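Local structure of uncharacterized protein (Bombyx mori, 5AZ0) at residues A[22-27]-A[67-72]; A[223-228]-A[262-267]. The protein is an aldo-keto reductase, an oxidoreductase that probably reduces carbonyl compounds with a nicotinamide cofactor. One frame throughout, in Å; residues are numbered along the deposited sequence.

Interactions 1 and 2 belong to the same (beta/alpha)8 barrel; their centres lie about 16 Å apart and their nearest atoms about 6 Å, so they do not touch. Interaction 1 is a fully buried strand-to-strand contact: the 22-27 and 67-72 segments join the first two strands of the parallel barrel sheet, and polar chemistry dominates through backbone bonds and a pair of threonine hydroxyls. Interaction 2 lies farther from the chain centre, in the layer outside the sheet, where the turn that follows strand 219-223 packs on helix 259-269. Hydrocarbon contacts carry it, with no clear hydrogen bond across the contact, and of the residues that touch, Phe226 alone remains partly exposed.

Interaction 1 (A[22-27]-A[67-72]); sequences YGTWLG and RHIDTA. With ACT (acetate ion), chain F; ACT (acetate ion), chain H.
A relay of hydroxyls distinguishes this strand pair: Thr71 OG1 donates to Thr24 OG1 at 2.8 Å, and Thr24 OG1 in turn donates to Asp70 O at 2.7 Å, in the carbonyl plane and on a lone pair. With chi1 at 68°, Thr24 holds OG1 between its own backbone N and carbonyl carbon, from where it reaches both partners, while its CG2 lies 4.2 Å from Ile69 CG2, the two side chains crossing at about a right angle. Before this relay the chains run as parallel neighbours, and Tyr22 bonds to the two residues flanking Ile69. Tyr22 N donates to His68 O at 2.8 Å, and Asp70 N donates almost straight to Tyr22 O at 3.1 Å. The Tyr22 ring leads away onto helix 51-64, whereas Ile69 meets helix 78-90, both outside the barrel. Inside, Asp70 carries its carboxylate to a salt bridge with Lys104 and a bond from Gln197, consistent with the Asp-Lys pair of the aldo-keto reductase active site. Just after the short strand, an acetate, probably from the crystallisation liquor, accepts bonds at OXT from Thr24 N (3.1 Å) and at O from Trp25 N (3.2 Å). Asp70 OD2 lies 2.6 Å from the same OXT; two backbone N-H donors and a carboxyl group thus meet one acetate, which implies a polar site not simply made for a bare anion.

Interaction 2 (A[223-228]-A[262-267]); sequences YSPFGT and VNLGYL
Pro225 and Leu267 pack tightly in this contact, Pro225 CB lying 3.6 Å from Leu267 CD1. Leu264 fills in beside them: its CD2 methyl reaches Pro225 CB at 3.9 Å and also approaches Phe226 CE1 at 3.7 Å, touching the proline and the aromatic ring with one branch. The Leu264 side chain leaves the helix with CG beside its own backbone N (chi1 -62°), which carries the branched end over to the turn, where Phe226 presents both CE1 and CZ to it. Pro225 and both leucines are buried, and the packing among them is purely apolar.

The rest of Phe226 marks the more open side, where the residue remains partly exposed and its neighbour is an amide. The ring turns CD1 to Asn263, whose amide group stands at the ring edge with its plane 89° from that of the ring. Asn263 CG lies 4.0 Å from Phe226 CD1 and 3.6 Å from Pro225 O, so the amide end meets both the aromatic edge and the backbone carbonyl, though which of its two ends faces the carbonyl is uncertain. Gly227, also partly exposed, closes the type I turn by donating from its N to Ser224 O at 3.1 Å.

The turn continues strand 219-223, whose last residue, Tyr223, bonds through its hydroxyl to Asn176, and it belongs to a loop that in this family commonly lies near the cofactor. Ser274 of strand 273-274 also touches Pro225, Leu264 and Leu267, while Asn287 of helix 281-287 meets both Phe226 and Leu264. Helix 259-269 thus touches both the turn after strand 219-223 and strand 273-274, with helix 297-304 covering it at Val262 and Tyr266.

Interaction 1 (A[22-27]-A[67-72])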
ATOM      1  N   TYR A  22       0.274  -5.601   6.747  1.00 25.39           N
ATOM      2  CA  TYR A  22      -1.068  -6.119   6.804  1.00 24.13           C
ATOM      3  C   TYR A  22      -2.034  -5.114   6.178  1.00 24.17           C
ATOM      4  O   TYR A  22      -2.268  -4.044   6.714  1.00 26.67           O
ATOM      5  CB  TYR A  22      -1.436  -6.472   8.301  1.00 25.51           C
ATOM      6  CG  TYR A  22      -2.788  -7.096   8.485  1.00 27.67           C
ATOM      7  CD1 TYR A  22      -3.941  -6.319   8.566  1.00 27.88           C
ATOM      8  CD2 TYR A  22      -2.922  -8.473   8.571  1.00 29.99           C
ATOM      9  CE1 TYR A  22      -5.198  -6.916   8.731  1.00 32.30           C
ATOM     10  CE2 TYR A  22      -4.172  -9.066   8.723  1.00 29.28           C
ATOM     11  CZ  TYR A  22      -5.282  -8.301   8.833  1.00 29.33           C
ATOM     12  OH  TYR A  22      -6.483  -8.948   8.914  1.00 31.13           O
ATOM     13  N   GLY A  23      -2.606  -5.459   5.038  1.00 22.51           N
ATOM     14  CA  GLY A  23      -3.562  -4.623   4.360  1.00 25.53           C
ATOM     15  C   GLY A  23      -4.950  -4.570   5.018  1.00 27.88           C
ATOM     16  O   GLY A  23      -5.409  -5.551   5.596  1.00 27.58           O
ATOM     17  N   THR A  24      -5.598  -3.416   4.949  1.00 24.23           N
ATOM     18  CA  THR A  24      -6.856  -3.189   5.643  1.00 26.68           C
ATOM     19  C   THR A  24      -7.970  -2.654   4.752  1.00 28.59           C
ATOM     20  O   THR A  24      -9.034  -2.266   5.264  1.00 30.76           O
ATOM     21  CB  THR A  24      -6.669  -2.259   6.842  1.00 25.41           C
ATOM     22  OG1 THR A  24      -6.335  -0.931   6.438  1.00 24.50           O
ATOM     23  CG2 THR A  24      -5.638  -2.793   7.806  1.00 23.64           C
ATOM     24  N   TRP A  25      -7.744  -2.622   3.437  1.00 24.07           N
ATOM     25  CA  TRP A  25      -8.793  -2.189   2.518  1.00 28.00           C
ATOM     26  C   TRP A  25      -9.663  -3.351   2.031  1.00 28.46           C
ATOM     27  O   TRP A  25      -9.176  -4.295   1.379  1.00 29.43           O
ATOM     28  CB  TRP A  25      -8.150  -1.597   1.301  1.00 30.53           C
ATOM     29  CG  TRP A  25      -9.054  -1.265   0.188  1.00 33.14           C
ATOM     30  CD1 TRP A  25      -8.804  -1.518  -1.163  1.00 38.85           C
ATOM     31  CD2 TRP A  25     -10.274  -0.529   0.240  1.00 30.25           C
ATOM     32  NE1 TRP A  25      -9.802  -0.982  -1.924  1.00 37.86           N
ATOM     33  CE2 TRP A  25     -10.730  -0.383  -1.106  1.00 36.43           C
ATOM     34  CE3 TRP A  25     -11.038   0.014   1.275  1.00 31.61           C
ATOM     35  CZ2 TRP A  25     -11.926   0.294  -1.442  1.00 36.71           C
ATOM     36  CZ3 TRP A  25     -12.245   0.641   0.954  1.00 35.50           C
ATOM     37  CH2 TRP A  25     -12.669   0.804  -0.412  1.00 36.99           C
ATOM     38  N   LEU A  26     -10.939  -3.256   2.299  1.00 31.83           N
ATOM     39  CA  LEU A  26     -11.868  -4.364   2.035  1.00 40.35           C
ATOM     40  C   LEU A  26     -12.466  -4.364   0.630  1.00 44.78           C
ATOM     41  O   LEU A  26     -12.958  -5.389   0.184  1.00 58.77           O
ATOM     42  CB  LEU A  26     -12.965  -4.418   3.116  1.00 38.94           C
ATOM     43  CG  LEU A  26     -12.421  -4.928   4.451  1.00 37.81           C
ATOM     44  CD1 LEU A  26     -13.528  -4.958   5.478  1.00 43.59           C
ATOM     45  CD2 LEU A  26     -11.757  -6.289   4.390  1.00 35.05           C
ATOM     46  N   GLY A  27     -12.385  -3.257  -0.077  1.00 51.68           N
ATOM     47  CA  GLY A  27     -12.847  -3.191  -1.451  1.00 57.69           C
ATOM     48  C   GLY A  27     -14.237  -2.578  -1.585  1.00 66.56           C
ATOM     49  O   GLY A  27     -14.995  -2.418  -0.593  1.00 63.30           O
ATOM     50  N   ARG A  67       4.221  -6.395  12.369  1.00 27.43           N
ATOM     51  CA  ARG A  67       4.292  -5.057  12.960  1.00 26.02           C
ATOM     52  C   ARG A  67       3.813  -3.901  12.081  1.00 25.53           C
ATOM     53  O   ARG A  67       3.461  -2.830  12.619  1.00 24.31           O
ATOM     54  CB  ARG A  67       5.705  -4.831  13.350  1.00 28.56           C
ATOM     55  CG  ARG A  67       6.245  -5.843  14.385  1.00 29.14           C
ATOM     56  CD  ARG A  67       5.485  -5.771  15.725  1.00 30.39           C
ATOM     57  NE  ARG A  67       5.933  -6.795  16.689  1.00 32.40           N
ATOM     58  CZ  ARG A  67       5.286  -7.935  16.940  1.00 30.77           C
ATOM     59  NH1 ARG A  67       4.133  -8.266  16.345  1.00 34.70           N
ATOM     60  NH2 ARG A  67       5.790  -8.747  17.850  1.00 39.44           N
ATOM     61  N   HIS A  68       3.701  -4.156  10.766  1.00 24.00           N
ATOM     62  CA  HIS A  68       3.379  -3.159   9.776  1.00 22.82           C
ATOM     63  C   HIS A  68       1.919  -3.289   9.411  1.00 20.98           C
ATOM     64  O   HIS A  68       1.468  -4.325   8.926  1.00 21.06           O
ATOM     65  CB  HIS A  68       4.344  -3.316   8.561  1.00 24.15           C
ATOM     66  CG  HIS A  68       4.118  -2.394   7.399  1.00 25.03           C
ATOM     67  ND1 HIS A  68       5.026  -2.345   6.348  1.00 22.40           N
ATOM     68  CD2 HIS A  68       3.141  -1.480   7.107  1.00 22.87           C
ATOM     69  CE1 HIS A  68       4.575  -1.503   5.432  1.00 23.28           C
ATOM     70  NE2 HIS A  68       3.444  -0.961   5.867  1.00 24.68           N
ATOM     71  N   ILE A  69       1.176  -2.203   9.644  1.00 21.08           N
ATOM     72  CA  ILE A  69      -0.229  -2.108   9.364  1.00 21.02           C
ATOM     73  C   ILE A  69      -0.507  -0.933   8.407  1.00 21.00           C
ATOM     74  O   ILE A  69      -0.202   0.193   8.715  1.00 20.05           O
ATOM     75  CB  ILE A  69      -1.015  -1.843  10.680  1.00 20.74           C
ATOM     76  CG1 ILE A  69      -0.795  -2.944  11.700  1.00 22.43           C
ATOM     77  CG2 ILE A  69      -2.515  -1.748  10.387  1.00 22.52           C
ATOM     78  CD1 ILE A  69      -1.263  -2.509  13.093  1.00 23.31           C
ATOM     79  N   ASP A  70      -1.157  -1.206   7.284  1.00 21.59           N
ATOM     80  CA  ASP A  70      -1.391  -0.210   6.248  1.00 20.68           C
ATOM     81  C   ASP A  70      -2.826   0.119   6.263  1.00 20.20           C
ATOM     82  O   ASP A  70      -3.674  -0.788   6.083  1.00 20.92           O
ATOM     83  CB  ASP A  70      -1.006  -0.778   4.858  1.00 21.00           C
ATOM     84  CG  ASP A  70      -1.153   0.251   3.745  1.00 20.96           C
ATOM     85  OD1 ASP A  70      -0.220   1.092   3.618  1.00 19.73           O
ATOM     86  OD2 ASP A  70      -2.214   0.202   3.013  1.00 21.38           O
ATOM     87  N   THR A  71      -3.158   1.369   6.553  1.00 18.95           N
ATOM     88  CA  THR A  71      -4.522   1.728   6.435  1.00 20.41           C
ATOM     89  C   THR A  71      -4.665   3.095   5.788  1.00 21.17           C
ATOM     90  O   THR A  71      -3.696   3.643   5.313  1.00 21.61           O
ATOM     91  CB  THR A  71      -5.276   1.634   7.816  1.00 22.44           C
ATOM     92  OG1 THR A  71      -6.685   1.609   7.555  1.00 22.45           O
ATOM     93  CG2 THR A  71      -4.963   2.774   8.728  1.00 20.20           C
ATOM     94  N   ALA A  72      -5.882   3.626   5.792  1.00 19.89           N
ATOM     95  CA  ALA A  72      -6.183   4.908   5.134  1.00 22.08           C
ATOM     96  C   ALA A  72      -7.507   5.504   5.650  1.00 22.98           C
ATOM     97  O   ALA A  72      -8.343   4.765   5.999  1.00 23.04           O
ATOM     98  CB  ALA A  72      -6.255   4.735   3.611  1.00 20.96           C
TER
HETATM   99  C   ACT F 405      -4.300  -2.155   1.809  1.00 31.11           C
HETATM  100  O   ACT F 405      -5.157  -3.039   1.615  1.00 33.66           O
HETATM  101  OXT ACT F 405      -4.026  -1.687   2.932  1.00 26.31           O
HETATM  102  CH3 ACT F 405      -3.547  -1.637   0.627  1.00 31.04           C
HETATM  103  C   ACT H 407       8.799  -6.735  18.861  0.80 43.23           C
HETATM  104  O   ACT H 407       8.557  -6.240  17.704  0.80 37.65           O
HETATM  105  OXT ACT H 407       8.006  -7.499  19.473  0.80 43.40           O
HETATM  106  CH3 ACT H 407      10.082  -6.406  19.570  0.80 42.41           C

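Interaction 2 (A[223-228]-A[262-267])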
ATOM      1  N   TYR A 223       0.907  -2.497  -3.373  1.00 23.72           N
ATOM      2  CA  TYR A 223      -0.431  -3.042  -3.193  1.00 25.72           C
ATOM      3  C   TYR A 223      -0.862  -3.917  -4.370  1.00 28.89           C
ATOM      4  O   TYR A 223      -0.227  -3.907  -5.409  1.00 25.95           O
ATOM      5  CB  TYR A 223      -1.438  -1.962  -2.871  1.00 23.43           C
ATOM      6  CG  TYR A 223      -1.865  -1.016  -3.957  1.00 27.57           C
ATOM      7  CD1 TYR A 223      -2.866  -1.363  -4.861  1.00 28.23           C
ATOM      8  CD2 TYR A 223      -1.307   0.245  -4.067  1.00 23.87           C
ATOM      9  CE1 TYR A 223      -3.259  -0.484  -5.839  1.00 28.97           C
ATOM     10  CE2 TYR A 223      -1.724   1.110  -5.015  1.00 24.50           C
ATOM     11  CZ  TYR A 223      -2.680   0.762  -5.910  1.00 29.42           C
ATOM     12  OH  TYR A 223      -3.118   1.705  -6.852  1.00 28.67           O
ATOM     13  N   SER A 224      -1.926  -4.703  -4.172  1.00 30.20           N
ATOM     14  CA  SER A 224      -2.348  -5.784  -5.077  1.00 28.95           C
ATOM     15  C   SER A 224      -1.195  -6.585  -5.596  1.00 29.61           C
ATOM     16  O   SER A 224      -1.055  -6.713  -6.784  1.00 30.94           O
ATOM     17  CB  SER A 224      -3.106  -5.266  -6.304  1.00 31.67           C
ATOM     18  OG  SER A 224      -4.256  -4.556  -5.914  1.00 37.10           O
ATOM     19  N   PRO A 225      -0.367  -7.120  -4.710  1.00 29.40           N
ATOM     20  CA  PRO A 225       0.829  -7.848  -5.067  1.00 28.77           C
ATOM     21  C   PRO A 225       0.559  -9.161  -5.820  1.00 33.43           C
ATOM     22  O   PRO A 225       1.462  -9.675  -6.467  1.00 35.54           O
ATOM     23  CB  PRO A 225       1.522  -8.080  -3.719  1.00 26.59           C
ATOM     24  CG  PRO A 225       0.361  -8.106  -2.735  1.00 26.88           C
ATOM     25  CD  PRO A 225      -0.597  -7.092  -3.252  1.00 30.83           C
ATOM     26  N   PHE A 226      -0.659  -9.682  -5.754  1.00 33.27           N
ATOM     27  CA  PHE A 226      -1.051 -10.911  -6.470  1.00 33.75           C
ATOM     28  C   PHE A 226      -1.766 -10.616  -7.787  1.00 35.15           C
ATOM     29  O   PHE A 226      -2.126 -11.549  -8.516  1.00 37.15           O
ATOM     30  CB  PHE A 226      -1.998 -11.747  -5.596  1.00 33.42           C
ATOM     31  CG  PHE A 226      -1.390 -12.190  -4.280  1.00 32.03           C
ATOM     32  CD1 PHE A 226      -0.249 -12.950  -4.251  1.00 33.75           C
ATOM     33  CD2 PHE A 226      -1.978 -11.835  -3.069  1.00 33.87           C
ATOM     34  CE1 PHE A 226       0.344 -13.307  -3.032  1.00 36.45           C
ATOM     35  CE2 PHE A 226      -1.419 -12.200  -1.857  1.00 29.59           C
ATOM     36  CZ  PHE A 226      -0.286 -12.973  -1.827  1.00 32.44           C
ATOM     37  N   GLY A 227      -1.969  -9.332  -8.084  1.00 30.90           N
ATOM     38  CA  GLY A 227      -2.677  -8.904  -9.258  1.00 34.52           C
ATOM     39  C   GLY A 227      -3.975  -9.678  -9.384  1.00 39.89           C
ATOM     40  O   GLY A 227      -4.759  -9.728  -8.435  1.00 38.15           O
ATOM     41  N   THR A 228      -4.200 -10.307 -10.539  1.00 40.65           N
ATOM     42  CA  THR A 228      -5.449 -11.094 -10.760  1.00 44.28           C
ATOM     43  C   THR A 228      -5.212 -12.592 -10.541  1.00 43.41           C
ATOM     44  O   THR A 228      -6.005 -13.406 -10.930  1.00 48.58           O
ATOM     45  CB  THR A 228      -6.034 -10.842 -12.181  1.00 47.01           C
ATOM     46  OG1 THR A 228      -5.031 -11.102 -13.182  1.00 42.61           O
ATOM     47  CG2 THR A 228      -6.565  -9.375 -12.324  1.00 45.79           C
ATOM     48  N   VAL A 262       5.768 -17.681  -3.618  1.00 35.13           N
ATOM     49  CA  VAL A 262       6.713 -17.426  -4.654  1.00 37.12           C
ATOM     50  C   VAL A 262       6.558 -15.977  -5.103  1.00 29.09           C
ATOM     51  O   VAL A 262       7.525 -15.276  -5.117  1.00 30.79           O
ATOM     52  CB  VAL A 262       6.564 -18.400  -5.872  1.00 38.13           C
ATOM     53  CG1 VAL A 262       7.423 -17.961  -7.062  1.00 36.15           C
ATOM     54  CG2 VAL A 262       7.011 -19.808  -5.478  1.00 39.08           C
ATOM     55  N   ASN A 263       5.351 -15.622  -5.468  1.00 27.50           N
ATOM     56  CA  ASN A 263       4.961 -14.242  -5.779  1.00 33.81           C
ATOM     57  C   ASN A 263       5.476 -13.221  -4.741  1.00 32.79           C
ATOM     58  O   ASN A 263       6.200 -12.298  -5.113  1.00 30.14           O
ATOM     59  CB  ASN A 263       3.469 -14.172  -5.941  1.00 29.57           C
ATOM     60  CG  ASN A 263       2.978 -12.890  -6.576  1.00 32.62           C
ATOM     61  OD1 ASN A 263       3.624 -11.810  -6.532  1.00 42.46           O
ATOM     62  ND2 ASN A 263       1.807 -12.968  -7.128  1.00 30.53           N
ATOM     63  N   LEU A 264       5.199 -13.421  -3.444  1.00 33.39           N
ATOM     64  CA  LEU A 264       5.680 -12.451  -2.439  1.00 28.54           C
ATOM     65  C   LEU A 264       7.167 -12.443  -2.281  1.00 30.62           C
ATOM     66  O   LEU A 264       7.799 -11.384  -2.061  1.00 28.09           O
ATOM     67  CB  LEU A 264       5.015 -12.617  -1.054  1.00 27.91           C
ATOM     68  CG  LEU A 264       3.521 -12.391  -1.061  1.00 30.27           C
ATOM     69  CD1 LEU A 264       2.944 -12.428   0.390  1.00 34.80           C
ATOM     70  CD2 LEU A 264       3.111 -11.122  -1.775  1.00 29.82           C
ATOM     71  N   GLY A 265       7.762 -13.619  -2.327  1.00 28.96           N
ATOM     72  CA  GLY A 265       9.191 -13.681  -2.198  1.00 27.53           C
ATOM     73  C   GLY A 265       9.958 -13.034  -3.353  1.00 25.32           C
ATOM     74  O   GLY A 265      11.032 -12.475  -3.161  1.00 24.57           O
ATOM     75  N   TYR A 266       9.382 -13.108  -4.535  1.00 28.02           N
ATOM     76  CA  TYR A 266       9.925 -12.471  -5.733  1.00 29.22           C
ATOM     77  C   TYR A 266       9.968 -10.915  -5.523  1.00 28.23           C
ATOM     78  O   TYR A 266      11.051 -10.260  -5.628  1.00 28.13           O
ATOM     79  CB  TYR A 266       9.058 -12.880  -6.911  1.00 27.79           C
ATOM     80  CG  TYR A 266       9.472 -12.184  -8.178  1.00 32.96           C
ATOM     81  CD1 TYR A 266      10.752 -12.402  -8.744  1.00 33.79           C
ATOM     82  CD2 TYR A 266       8.626 -11.266  -8.794  1.00 32.55           C
ATOM     83  CE1 TYR A 266      11.152 -11.741  -9.895  1.00 34.41           C
ATOM     84  CE2 TYR A 266       9.001 -10.616  -9.990  1.00 35.78           C
ATOM     85  CZ  TYR A 266      10.265 -10.869 -10.547  1.00 36.77           C
ATOM     86  OH  TYR A 266      10.633 -10.220 -11.714  1.00 40.82           O
ATOM     87  N   LEU A 267       8.827 -10.369  -5.080  1.00 26.40           N
ATOM     88  CA  LEU A 267       8.728  -8.908  -4.765  1.00 25.39           C
ATOM     89  C   LEU A 267       9.720  -8.553  -3.716  1.00 25.77           C
ATOM     90  O   LEU A 267      10.457  -7.524  -3.835  1.00 27.21           O
ATOM     91  CB  LEU A 267       7.305  -8.457  -4.357  1.00 24.72           C
ATOM     92  CG  LEU A 267       6.286  -8.626  -5.485  1.00 27.00           C
ATOM     93  CD1 LEU A 267       4.861  -8.413  -5.038  1.00 26.96           C
ATOM     94  CD2 LEU A 267       6.563  -7.686  -6.664  1.00 30.47           C
TER